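Local structure of Cog5 (Kluyveromyces lactis, 4U6U) at residues B[255-260]-B[283-288]; B[133-138]-B[194-199]; B[45-50]-B[66-71]; B[117-122]-B[155-160]; B[163-168]-B[177-182]. The protein is a subunit of the conserved oligomeric Golgi complex, a multisubunit tethering complex, in which it pairs with Cog7, probably to assist vesicle tethering and fusion at the Golgi. The protein carries 7 engineered substitutions. All blocks are in the same frame, centred on the assembly; numbering follows the deposited sequence.

Contact 1: B[255-260]-B[283-288]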
# COMPACT_ATOMS: atom_id res chain seq x y z
N ASN B 255 26.35 40.19 -10.75
CA ASN B 255 27.09 39.29 -11.63
C ASN B 255 27.54 38.04 -10.87
O ASN B 255 27.44 36.94 -11.41
CB ASN B 255 28.29 39.99 -12.26
CG ASN B 255 29.28 40.47 -11.25
OD1 ASN B 255 28.93 41.15 -10.28
ND2 ASN B 255 30.56 40.14 -11.46
N LEU B 256 28.02 38.21 -9.64
CA LEU B 256 28.47 37.08 -8.81
C LEU B 256 27.43 35.96 -8.75
O LEU B 256 27.76 34.77 -8.86
CB LEU B 256 28.79 37.54 -7.38
CG LEU B 256 29.02 36.44 -6.33
CD1 LEU B 256 30.07 35.38 -6.75
CD2 LEU B 256 29.33 37.03 -4.96
N ILE B 257 26.17 36.36 -8.57
CA ILE B 257 25.05 35.44 -8.57
C ILE B 257 24.98 34.69 -9.89
O ILE B 257 25.07 33.46 -9.93
CB ILE B 257 23.70 36.19 -8.34
CG1 ILE B 257 23.68 36.90 -7.00
CG2 ILE B 257 22.51 35.25 -8.51
CD1 ILE B 257 22.54 37.89 -6.88
N TYR B 258 24.87 35.44 -10.99
CA TYR B 258 24.73 34.87 -12.32
C TYR B 258 25.97 34.04 -12.65
O TYR B 258 25.90 33.05 -13.39
CB TYR B 258 24.53 35.97 -13.36
CG TYR B 258 23.09 36.42 -13.55
CD1 TYR B 258 22.11 35.54 -14.00
CD2 TYR B 258 22.71 37.75 -13.30
CE1 TYR B 258 20.79 35.95 -14.19
CE2 TYR B 258 21.40 38.17 -13.49
CZ TYR B 258 20.44 37.27 -13.93
OH TYR B 258 19.14 37.69 -14.12
N GLU B 259 27.10 34.47 -12.10
CA GLU B 259 28.36 33.75 -12.23
C GLU B 259 28.34 32.44 -11.45
O GLU B 259 28.64 31.37 -12.00
CB GLU B 259 29.51 34.65 -11.79
CG GLU B 259 30.87 34.03 -11.93
CD GLU B 259 31.97 34.99 -11.55
OE1 GLU B 259 31.78 36.22 -11.74
OE2 GLU B 259 33.02 34.53 -11.06
N ALA B 260 28.00 32.51 -10.16
CA ALA B 260 27.93 31.31 -9.32
C ALA B 260 26.93 30.29 -9.88
O ALA B 260 27.09 29.08 -9.68
CB ALA B 260 27.57 31.68 -7.90
N LYS B 283 15.00 32.10 -13.42
CA LYS B 283 13.77 32.89 -13.32
C LYS B 283 13.56 33.45 -11.92
O LYS B 283 13.04 34.55 -11.75
CB LYS B 283 12.58 32.04 -13.72
CG LYS B 283 12.63 31.64 -15.18
CD LYS B 283 11.60 30.57 -15.49
CE LYS B 283 11.86 29.92 -16.83
NZ LYS B 283 11.08 28.65 -16.92
N ALA B 284 13.99 32.68 -10.91
CA ALA B 284 13.84 33.10 -9.52
C ALA B 284 14.61 34.38 -9.30
O ALA B 284 14.19 35.27 -8.56
CB ALA B 284 14.35 32.02 -8.59
N VAL B 285 15.74 34.47 -9.98
CA VAL B 285 16.68 35.55 -9.80
C VAL B 285 16.64 36.41 -11.06
O VAL B 285 17.53 36.32 -11.89
CB VAL B 285 18.10 34.98 -9.55
CG1 VAL B 285 19.08 36.05 -9.20
CG2 VAL B 285 18.04 33.97 -8.42
N SER B 286 15.57 37.18 -11.24
CA SER B 286 15.36 37.83 -12.55
C SER B 286 14.98 39.31 -12.45
O SER B 286 14.80 39.97 -13.47
CB SER B 286 14.30 37.08 -13.37
OG SER B 286 12.99 37.34 -12.90
N ILE B 287 14.86 39.83 -11.23
CA ILE B 287 14.60 41.26 -11.02
C ILE B 287 15.86 42.09 -11.22
O ILE B 287 15.81 43.33 -11.17
CB ILE B 287 14.04 41.60 -9.61
CG1 ILE B 287 14.92 40.97 -8.53
CG2 ILE B 287 12.58 41.19 -9.48
CD1 ILE B 287 14.62 39.53 -8.27
N LEU B 288 16.98 41.42 -11.48
CA LEU B 288 18.29 42.05 -11.66
C LEU B 288 18.20 43.03 -12.83
O LEU B 288 19.06 43.89 -13.03
CB LEU B 288 19.39 41.01 -11.87
CG LEU B 288 19.67 40.00 -10.74
CD1 LEU B 288 19.85 40.62 -9.34
CD2 LEU B 288 18.58 38.99 -10.69
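Ile257 and Tyr258 are the two residues of helix 254-265 that meet the end of the chain, where helix 277-284 gives way to the loop residues 285-288. Ile257 comes first. Its side chain sets out toward the other segment, and of its two branches the CG2 methyl, trans to the backbone N, makes the contact. CG2 lies 3.6 Å from Val285 CG1, the two side chains meeting at a slant. Ile257 also packs on Phe175, while Val285 rests on Phe236, which ties the pair to helices 175-192 and 220-241.

Tyr258 starts beside the contact rather than facing it, but its long ring carries the phenol across (chi1 -85°). The side chains of Tyr258 and Leu288 come from opposite directions: CE2 of the ring is 3.7 Å from Leu288 CG, and the hydroxyl oxygen OH is equally far from the CD2 methyl of Leu288. The same OH lies 3.1 Å from the carbonyl oxygen Val285 O. Nearly one turn on from Ile257, Ala260 packs on Asn176 of helix 175-192.

The loop is braced from within by Ser286 OG, which donates to Lys283 O at 3.0 Å from a position tilted out of the carbonyl plane. The arrangement is that of a helical rod whose last residues fold back on an earlier helix. Its chemistry is mixed: aliphatic groups make the buried part, and the phenol places its one polar atom next to a backbone carbonyl that has already left the helix.

Contact 2: B[133-138]-B[194-199]. Engineered in segment 194-199: Ala197 (natural residue Glu), Ala198 (natural residue Glu).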
# COMPACT_ATOMS: atom_id res chain seq x y z
N THR B 133 13.38 -2.07 -1.53
CA THR B 133 12.56 -3.03 -0.81
C THR B 133 11.40 -2.31 -0.12
O THR B 133 10.26 -2.78 -0.17
CB THR B 133 13.38 -3.83 0.25
OG1 THR B 133 14.59 -4.33 -0.34
CG2 THR B 133 12.57 -5.01 0.82
N LEU B 134 11.68 -1.17 0.50
CA LEU B 134 10.65 -0.35 1.13
C LEU B 134 9.59 0.11 0.13
O LEU B 134 8.39 0.04 0.42
CB LEU B 134 11.28 0.86 1.82
CG LEU B 134 11.74 0.69 3.28
CD1 LEU B 134 10.86 -0.32 4.00
CD2 LEU B 134 13.22 0.32 3.37
N ILE B 135 10.02 0.57 -1.04
CA ILE B 135 9.08 1.03 -2.07
C ILE B 135 8.13 -0.08 -2.50
O ILE B 135 6.91 0.10 -2.43
CB ILE B 135 9.80 1.56 -3.34
CG1 ILE B 135 10.56 2.86 -3.02
CG2 ILE B 135 8.80 1.81 -4.47
CD1 ILE B 135 11.24 3.50 -4.22
N LYS B 136 8.69 -1.22 -2.90
CA LYS B 136 7.89 -2.35 -3.38
C LYS B 136 6.92 -2.78 -2.28
O LYS B 136 5.71 -2.96 -2.52
CB LYS B 136 8.79 -3.53 -3.82
CG LYS B 136 9.70 -3.23 -5.03
CD LYS B 136 10.18 -4.49 -5.74
CE LYS B 136 11.05 -4.14 -6.95
NZ LYS B 136 11.38 -5.30 -7.83
N ALA B 137 7.45 -2.89 -1.07
CA ALA B 137 6.68 -3.35 0.07
C ALA B 137 5.45 -2.48 0.31
O ALA B 137 4.31 -2.97 0.29
CB ALA B 137 7.56 -3.38 1.32
N LEU B 138 5.70 -1.18 0.47
CA LEU B 138 4.65 -0.22 0.79
C LEU B 138 3.59 -0.15 -0.30
O LEU B 138 2.40 -0.05 0.00
CB LEU B 138 5.28 1.15 1.02
CG LEU B 138 4.40 2.28 1.58
CD1 LEU B 138 3.64 1.80 2.80
CD2 LEU B 138 5.26 3.48 1.90
N ASN B 194 14.68 6.73 -10.00
CA ASN B 194 15.27 5.72 -10.88
C ASN B 194 14.87 4.21 -10.91
O ASN B 194 14.50 3.79 -12.00
CB ASN B 194 16.79 5.77 -10.72
CG ASN B 194 17.43 6.86 -11.58
OD1 ASN B 194 16.82 7.34 -12.53
ND2 ASN B 194 18.66 7.24 -11.24
N LEU B 195 14.88 3.36 -9.87
CA LEU B 195 14.72 3.44 -8.40
C LEU B 195 13.22 3.37 -8.14
O LEU B 195 12.75 2.35 -7.63
CB LEU B 195 15.35 4.65 -7.73
CG LEU B 195 15.94 4.28 -6.35
CD1 LEU B 195 14.87 4.06 -5.27
CD2 LEU B 195 16.86 3.07 -6.46
N MET B 196 12.46 4.41 -8.47
CA MET B 196 11.02 4.24 -8.42
C MET B 196 10.57 3.49 -9.66
O MET B 196 9.74 2.59 -9.59
CB MET B 196 10.29 5.57 -8.30
CG MET B 196 10.15 6.03 -6.86
SD MET B 196 9.04 7.44 -6.65
CE MET B 196 7.44 6.73 -7.06
N ALA B 197 11.15 3.85 -10.81
CA ALA B 197 10.85 3.17 -12.06
C ALA B 197 11.37 1.73 -12.07
O ALA B 197 10.83 0.88 -12.77
CB ALA B 197 11.42 3.95 -13.23
N ALA B 198 12.40 1.46 -11.27
CA ALA B 198 13.02 0.14 -11.22
C ALA B 198 12.08 -0.86 -10.59
O ALA B 198 12.23 -2.08 -10.74
CB ALA B 198 14.33 0.20 -10.45
N CYS B 199 11.09 -0.34 -9.87
CA CYS B 199 10.06 -1.16 -9.25
C CYS B 199 8.86 -1.33 -10.18
O CYS B 199 8.09 -0.38 -10.39
CB CYS B 199 9.65 -0.54 -7.92
SG CYS B 199 11.07 -0.28 -6.84
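Ile135 reaches out from helix 128-141 against a type I beta turn, Met196 to Cys199, in the loop that follows helix 175-192; the contact thus docks a connecting loop onto one of the helices of the Cog5 rod. The CD1 methyl of Ile135 is the leading atom. It meets Leu195 and Met196 together, each side chain lying across it at about a right angle: Leu195 CD1 is 3.8 Å from Ile135 CD1, and Met196 CG is at the same distance from that methyl. CD1 is trans to CA about the CB-CG1 bond (chi2 -177°), which stretches this branch away from the helix.

The shorter branch of Ile135 has a different partner. Its CG2 methyl faces Cys199, whose SG lies 3.9 Å away and whose CB points back to the helix. Lys136, the next residue, starts off beside the contact but then runs alongside the turn as an extended chain, so that its methylenes, not its charge, cover the cysteine. The ammonium group ends near Ala198, an engineered residue (glutamate in the natural sequence), with Lys136 NZ 4.4 Å from Ala198 O.

Behind this first layer, Met196 packs on Leu208 and Tyr211 of helix 207-213 and on Ile150 of helix 143-167, which places the loop between three helices. Leu195 and Cys199 also touch Val132, one turn before Lys136. Lys136 holds the sulfur from two points along its chain: CG stands 3.7 Å from Cys199 SG, and CE stands 3.9 Å from it.

Contact 3: B[45-50]-B[66-71]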
# COMPACT_ATOMS: atom_id res chain seq x y z
N SER B 45 -4.92 -15.52 13.71
CA SER B 45 -4.17 -16.04 14.84
C SER B 45 -2.68 -15.87 14.59
O SER B 45 -1.96 -15.31 15.42
CB SER B 45 -4.53 -17.50 15.09
OG SER B 45 -5.89 -17.63 15.46
N GLN B 46 -2.24 -16.33 13.42
CA GLN B 46 -0.83 -16.26 13.00
C GLN B 46 -0.34 -14.82 12.88
O GLN B 46 0.86 -14.55 13.00
CB GLN B 46 -0.64 -16.97 11.66
CG GLN B 46 0.77 -17.50 11.43
CD GLN B 46 0.97 -18.91 11.99
OE1 GLN B 46 0.04 -19.72 12.09
NE2 GLN B 46 2.21 -19.20 12.38
N LEU B 47 -1.27 -13.91 12.62
CA LEU B 47 -0.98 -12.48 12.50
C LEU B 47 -0.62 -11.91 13.86
O LEU B 47 0.42 -11.28 14.02
CB LEU B 47 -2.17 -11.72 11.93
CG LEU B 47 -1.92 -10.63 10.90
CD1 LEU B 47 -2.82 -9.43 11.18
CD2 LEU B 47 -0.47 -10.23 10.87
N GLN B 48 -1.52 -12.11 14.83
CA GLN B 48 -1.31 -11.61 16.18
C GLN B 48 -0.14 -12.28 16.88
O GLN B 48 0.23 -11.89 17.99
CB GLN B 48 -2.56 -11.83 17.02
CG GLN B 48 -3.77 -11.05 16.62
CD GLN B 48 -4.97 -11.44 17.45
OE1 GLN B 48 -5.34 -12.62 17.51
NE2 GLN B 48 -5.57 -10.46 18.12
N MET B 49 0.48 -13.25 16.22
CA MET B 49 1.59 -13.98 16.81
C MET B 49 2.93 -13.42 16.32
O MET B 49 4.00 -13.90 16.69
CB MET B 49 1.48 -15.47 16.47
CG MET B 49 2.04 -16.42 17.52
SD MET B 49 1.41 -18.10 17.33
CE MET B 49 1.72 -18.40 15.59
N MET B 50 2.84 -12.38 15.49
CA MET B 50 4.00 -11.65 14.99
C MET B 50 3.99 -10.21 15.47
O MET B 50 3.30 -9.36 14.89
CB MET B 50 4.06 -11.69 13.47
CG MET B 50 4.58 -13.00 12.93
SD MET B 50 4.47 -13.08 11.14
CE MET B 50 2.71 -12.88 10.92
N LEU B 66 8.51 -7.48 6.92
CA LEU B 66 8.18 -8.06 5.62
C LEU B 66 7.26 -9.28 5.75
O LEU B 66 6.39 -9.52 4.90
CB LEU B 66 9.46 -8.44 4.88
CG LEU B 66 9.93 -7.45 3.81
CD1 LEU B 66 9.25 -6.11 3.96
CD2 LEU B 66 11.43 -7.29 3.89
N LYS B 67 7.47 -10.06 6.81
CA LYS B 67 6.64 -11.23 7.04
C LYS B 67 5.21 -10.78 7.36
O LYS B 67 4.25 -11.35 6.84
CB LYS B 67 7.22 -12.10 8.17
CG LYS B 67 8.51 -12.85 7.80
CD LYS B 67 8.97 -13.79 8.91
CE LYS B 67 10.23 -14.57 8.50
NZ LYS B 67 10.70 -15.53 9.55
N ILE B 68 5.05 -9.76 8.21
CA ILE B 68 3.71 -9.24 8.51
C ILE B 68 3.04 -8.73 7.23
O ILE B 68 1.83 -8.90 7.05
CB ILE B 68 3.73 -8.14 9.58
CG1 ILE B 68 4.06 -8.75 10.94
CG2 ILE B 68 2.38 -7.43 9.66
CD1 ILE B 68 3.99 -7.76 12.08
N ALA B 69 3.81 -8.08 6.36
CA ALA B 69 3.27 -7.56 5.11
C ALA B 69 2.75 -8.69 4.23
O ALA B 69 1.65 -8.60 3.69
CB ALA B 69 4.31 -6.77 4.36
N ALA B 70 3.55 -9.75 4.11
CA ALA B 70 3.20 -10.92 3.32
C ALA B 70 1.90 -11.57 3.83
O ALA B 70 1.07 -12.04 3.04
CB ALA B 70 4.32 -11.92 3.34
N LEU B 71 1.76 -11.61 5.15
CA LEU B 71 0.54 -12.10 5.79
C LEU B 71 -0.65 -11.26 5.32
O LEU B 71 -1.72 -11.78 5.07
CB LEU B 71 0.66 -12.04 7.31
CG LEU B 71 0.35 -13.29 8.13
CD1 LEU B 71 -1.06 -13.80 7.90
CD2 LEU B 71 1.35 -14.37 7.83
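Leu47, the last residue of helix 11-47, and Met50, at the close of the type I turn that begins with Leu47, present two projections to the flank of helix 61-81. The smaller projection is the CD2 methyl of Leu47, which settles between Ile68 and Leu71, one turn apart: CD2 is 4.2 Å from Ile68 CG2, and equally far from Leu71 CB. The larger one is Met50. Its CB rests 3.9 Å from Ile68 CG1, its sulfur passes over the CB of Lys67, and a bend at the end (chi3 -60°) turns the CE methyl against Leu71, 3.7 Å from both CG and CD2 of that residue.

Ile68 thus fills the hollow between the two projections, and it touches Asn102 and Leu106 of helix 92-118 as well, closing a three-helix junction. With an alanine here, Met50 CB would probably lose its partner and Leu47 CD2 one of its two, opening a gap between the turn and the helix.

Ser45, on the same helix as Leu47, hydrogen-bonds Lys40 of Cog7, so the junction lies beside the subunit interface. Aliphatic carbon and one thioether make most of the fit, implying an attachment that depends on complementary shape more than on charge.

Contact 4: B[117-122]-B[155-160]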
# COMPACT_ATOMS: atom_id res chain seq x y z
N ASP B 117 14.79 7.06 5.65
CA ASP B 117 15.89 6.52 4.86
C ASP B 117 16.10 7.34 3.58
O ASP B 117 17.14 7.25 2.94
CB ASP B 117 15.64 5.04 4.55
CG ASP B 117 16.00 4.12 5.72
OD1 ASP B 117 16.36 4.63 6.81
OD2 ASP B 117 15.89 2.88 5.57
N CYS B 118 15.14 8.17 3.21
CA CYS B 118 15.28 8.97 2.00
C CYS B 118 15.83 10.38 2.27
O CYS B 118 16.54 10.95 1.45
CB CYS B 118 13.95 9.10 1.29
SG CYS B 118 13.57 7.71 0.26
N LEU B 119 15.49 10.93 3.43
CA LEU B 119 15.89 12.29 3.77
C LEU B 119 17.32 12.31 4.29
O LEU B 119 17.86 13.39 4.57
CB LEU B 119 14.93 12.90 4.80
CG LEU B 119 13.44 12.96 4.44
CD1 LEU B 119 12.65 13.53 5.60
CD2 LEU B 119 13.13 13.70 3.13
N ASN B 120 17.93 11.13 4.43
CA ASN B 120 19.30 11.07 4.92
C ASN B 120 20.34 11.27 3.81
O ASN B 120 21.54 11.32 4.09
CB ASN B 120 19.54 9.74 5.64
CG ASN B 120 20.86 9.71 6.40
OD1 ASN B 120 21.55 8.70 6.44
ND2 ASN B 120 21.22 10.84 7.00
N ASN B 121 19.88 11.38 2.57
CA ASN B 121 20.76 11.57 1.40
C ASN B 121 21.90 10.57 1.26
O ASN B 121 22.28 10.23 0.14
CB ASN B 121 21.37 12.98 1.41
CG ASN B 121 20.46 14.03 0.78
OD1 ASN B 121 19.32 13.76 0.41
ND2 ASN B 121 20.99 15.25 0.63
N LEU B 122 22.45 10.11 2.39
CA LEU B 122 23.51 9.10 2.43
C LEU B 122 22.96 7.74 2.06
O LEU B 122 23.41 7.12 1.10
CB LEU B 122 24.15 9.02 3.82
CG LEU B 122 25.31 9.94 4.23
CD1 LEU B 122 24.84 11.37 4.53
CD2 LEU B 122 26.05 9.33 5.41
N SER B 155 8.11 16.88 -0.64
CA SER B 155 7.76 18.16 -0.03
C SER B 155 8.79 18.57 1.04
O SER B 155 8.99 19.75 1.31
CB SER B 155 6.35 18.08 0.55
OG SER B 155 5.83 19.38 0.78
N SER B 156 9.44 17.59 1.64
CA SER B 156 10.40 17.86 2.70
C SER B 156 11.71 18.35 2.10
O SER B 156 12.34 19.27 2.63
CB SER B 156 10.64 16.61 3.56
OG SER B 156 11.55 16.85 4.62
N LYS B 157 12.13 17.73 1.00
CA LYS B 157 13.37 18.14 0.37
C LYS B 157 13.25 19.55 -0.22
O LYS B 157 14.14 20.38 -0.04
CB LYS B 157 13.80 17.14 -0.71
CG LYS B 157 14.25 15.79 -0.17
CD LYS B 157 14.56 14.78 -1.29
CE LYS B 157 15.95 14.13 -1.16
NZ LYS B 157 16.28 13.70 0.24
N ILE B 158 12.13 19.84 -0.90
CA ILE B 158 11.91 21.19 -1.43
C ILE B 158 11.98 22.20 -0.28
O ILE B 158 12.62 23.24 -0.41
CB ILE B 158 10.56 21.33 -2.25
CG1 ILE B 158 9.34 21.54 -1.36
CG2 ILE B 158 10.35 20.13 -3.16
CD1 ILE B 158 8.02 21.44 -2.11
N GLN B 159 11.35 21.88 0.85
CA GLN B 159 11.33 22.78 1.99
C GLN B 159 12.73 23.06 2.54
O GLN B 159 13.08 24.21 2.79
CB GLN B 159 10.44 22.21 3.10
CG GLN B 159 9.85 23.25 4.04
CD GLN B 159 10.24 23.02 5.48
OE1 GLN B 159 11.38 23.28 5.88
NE2 GLN B 159 9.30 22.52 6.28
N THR B 160 13.54 22.02 2.72
CA THR B 160 14.89 22.19 3.28
C THR B 160 15.82 22.98 2.36
O THR B 160 16.58 23.84 2.82
CB THR B 160 15.53 20.82 3.63
OG1 THR B 160 15.35 20.56 5.02
CG2 THR B 160 17.02 20.84 3.36
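Lys157 drives its ammonium group into the turn that ends helix 92-118, where two oxygens receive it. NZ donates to Asn121 OD1 at 3.0 Å, with the nitrogen nearly along the C=O axis (161°). The same NZ donates to the backbone oxygen Cys118 O, also at 3.0 Å, but this time from above the carbonyl plane. The chain gets there by running out straight and then bending twice near its end (chi3 128°), which swings NZ between the two acceptors while CG stays 4.1 Å from Leu119 CD2.

Leu119 covers the neighbouring position. Both of its methyls face the hydroxyl of Ser156, CD1 approaching Ser156 OG to 3.6 Å.

The turn itself sets up the acceptors: Cys118 to Asn121 form a type I beta turn, and Asn121, its last residue, has positive phi and is the first to leave helical angles. The contact thereby ties the C-terminal end of one helix of the Cog5 bundle to the middle of helix 143-167, and the lysine charge would be expected to complement the partial negative charge of that helix end. A methionine in place of Lys157 would probably leave Cys118 O and Asn121 OD1 without this donor and let the turn shift.

Further out, Asn121 ND2 hydrogen-bonds Asn185 of helix 175-192, a bond that probably holds the amide with OD1 toward the lysine. Asp117, one residue before Cys118, forms salt bridges with Arg130 and Lys123. The Lys157 side chain also touches Ser188 and Ile189.

Contact 5: B[163-168]-B[177-182]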
# COMPACT_ATOMS: atom_id res chain seq x y z
N GLN B 163 14.70 26.66 1.85
CA GLN B 163 15.13 27.35 3.06
C GLN B 163 16.63 27.68 3.06
O GLN B 163 17.02 28.78 3.46
CB GLN B 163 14.76 26.49 4.26
CG GLN B 163 15.14 27.02 5.61
CD GLN B 163 14.79 26.04 6.72
OE1 GLN B 163 14.09 25.05 6.49
NE2 GLN B 163 15.28 26.31 7.92
N VAL B 164 17.48 26.75 2.62
CA VAL B 164 18.93 26.97 2.66
C VAL B 164 19.37 28.03 1.64
O VAL B 164 20.35 28.74 1.88
CB VAL B 164 19.73 25.66 2.43
CG1 VAL B 164 19.88 25.34 0.96
CG2 VAL B 164 21.12 25.80 3.07
N LEU B 165 18.67 28.14 0.52
CA LEU B 165 18.95 29.19 -0.47
C LEU B 165 18.57 30.57 0.06
O LEU B 165 19.36 31.51 -0.02
CB LEU B 165 18.20 28.94 -1.77
CG LEU B 165 18.62 27.77 -2.66
CD1 LEU B 165 17.66 27.68 -3.84
CD2 LEU B 165 20.06 27.91 -3.13
N SER B 166 17.36 30.70 0.60
CA SER B 166 16.91 31.99 1.12
C SER B 166 17.78 32.49 2.26
O SER B 166 17.90 33.70 2.43
CB SER B 166 15.46 31.93 1.58
OG SER B 166 14.60 32.06 0.46
N LYS B 167 18.37 31.58 3.03
CA LYS B 167 19.21 32.02 4.13
C LYS B 167 20.43 32.82 3.68
O LYS B 167 20.92 33.68 4.43
CB LYS B 167 19.67 30.84 4.96
CG LYS B 167 18.66 30.45 6.03
CD LYS B 167 19.08 29.16 6.73
CE LYS B 167 17.89 28.47 7.40
NZ LYS B 167 18.24 27.09 7.85
N THR B 168 20.91 32.59 2.46
CA THR B 168 22.05 33.37 1.96
C THR B 168 21.68 34.70 1.29
O THR B 168 22.56 35.42 0.84
CB THR B 168 22.92 32.57 0.98
OG1 THR B 168 22.10 31.82 0.09
CG2 THR B 168 23.87 31.65 1.74
N LEU B 177 27.72 28.26 -2.29
CA LEU B 177 27.62 27.15 -1.34
C LEU B 177 26.19 26.64 -1.18
O LEU B 177 25.95 25.44 -1.14
CB LEU B 177 28.16 27.59 0.02
CG LEU B 177 29.58 28.13 -0.10
CD1 LEU B 177 30.05 28.70 1.22
CD2 LEU B 177 30.49 27.00 -0.59
N SER B 178 25.24 27.56 -1.05
CA SER B 178 23.83 27.21 -0.98
C SER B 178 23.37 26.55 -2.28
O SER B 178 22.65 25.55 -2.26
CB SER B 178 22.99 28.45 -0.68
OG SER B 178 23.13 28.82 0.68
N LEU B 179 23.79 27.13 -3.39
CA LEU B 179 23.45 26.65 -4.73
C LEU B 179 23.99 25.23 -4.97
O LEU B 179 23.52 24.51 -5.86
CB LEU B 179 23.97 27.65 -5.76
CG LEU B 179 23.33 27.75 -7.14
CD1 LEU B 179 21.83 27.79 -7.03
CD2 LEU B 179 23.81 29.04 -7.78
N ASP B 180 25.03 24.87 -4.22
CA ASP B 180 25.56 23.50 -4.22
C ASP B 180 24.67 22.54 -3.43
O ASP B 180 24.32 21.47 -3.91
CB ASP B 180 26.98 23.49 -3.65
CG ASP B 180 28.02 23.96 -4.65
OD1 ASP B 180 27.70 24.03 -5.86
OD2 ASP B 180 29.16 24.26 -4.23
N ASP B 181 24.29 22.94 -2.21
CA ASP B 181 23.38 22.17 -1.36
C ASP B 181 22.05 21.89 -2.03
O ASP B 181 21.38 20.92 -1.69
CB ASP B 181 23.12 22.87 -0.03
CG ASP B 181 24.31 22.82 0.89
OD1 ASP B 181 25.12 21.88 0.74
OD2 ASP B 181 24.45 23.72 1.75
N ALA B 182 21.63 22.77 -2.92
CA ALA B 182 20.41 22.54 -3.70
C ALA B 182 20.61 21.40 -4.70
O ALA B 182 19.71 20.59 -4.94
CB ALA B 182 19.99 23.81 -4.41
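The side chain of Ser178 sets out toward the end of helix 143-167. At CB the serine lies 3.6 Å from Thr168 OG1 and sits almost as close to the carbonyl oxygen of Val164. At the tip, OG, with its one proton, has two possible acceptors: Val164 O at 3.0 Å, and Thr168 OG1 slightly further off at 3.2 Å. The CG2 methyl of Thr168 also lies close to OG. The torsion (chi1 -74°) sets OG trans to the carbonyl carbon of Ser178, which brings it within reach of both acceptors.

Thr168 OG1 in turn donates to Leu165 O at 2.8 Å, and that oxygen also takes Thr168 N from the same face of its plane. The helices are the two arms of an antiparallel hairpin, the axes of the two short segments 8.7 Å apart at closest approach with 173° between their directions, within the helical rod of Cog5.

On one flank Val164 CG2 stands 4.1 Å from Asp181 OD2, the two side chains crossing at about a right angle. On the other, Leu165 lays its CD2 methyl over the backbone of Ser178, 3.6 Å from Ser178 O. That methyl also nears Leu179 and Ala182, and beyond it Leu165 meets Phe232 while Ala182 meets Trp225, both on helix 220-241.

Overall arrangement
The five contacts are spread along the elongated helical chain, contact 3 and contact 1 lying on opposite sides of its centre, 56 Å apart between centres. Contact 3 is the one beside Cog7. It touches contact 2 through Leu66, whose CD2 is 4.0 Å from Thr133 CG2. Contacts 2 and 4 interlock along the sequence, their segments alternating, with centres 17 Å apart. Helix 143-167 carries both contact 4 and contact 5, whose centres are 14 Å apart. Contact 5, nested in the loop that contact 2 closes, meets contact 1 where Leu179 CD2 packs 3.8 Å from Ala260 O.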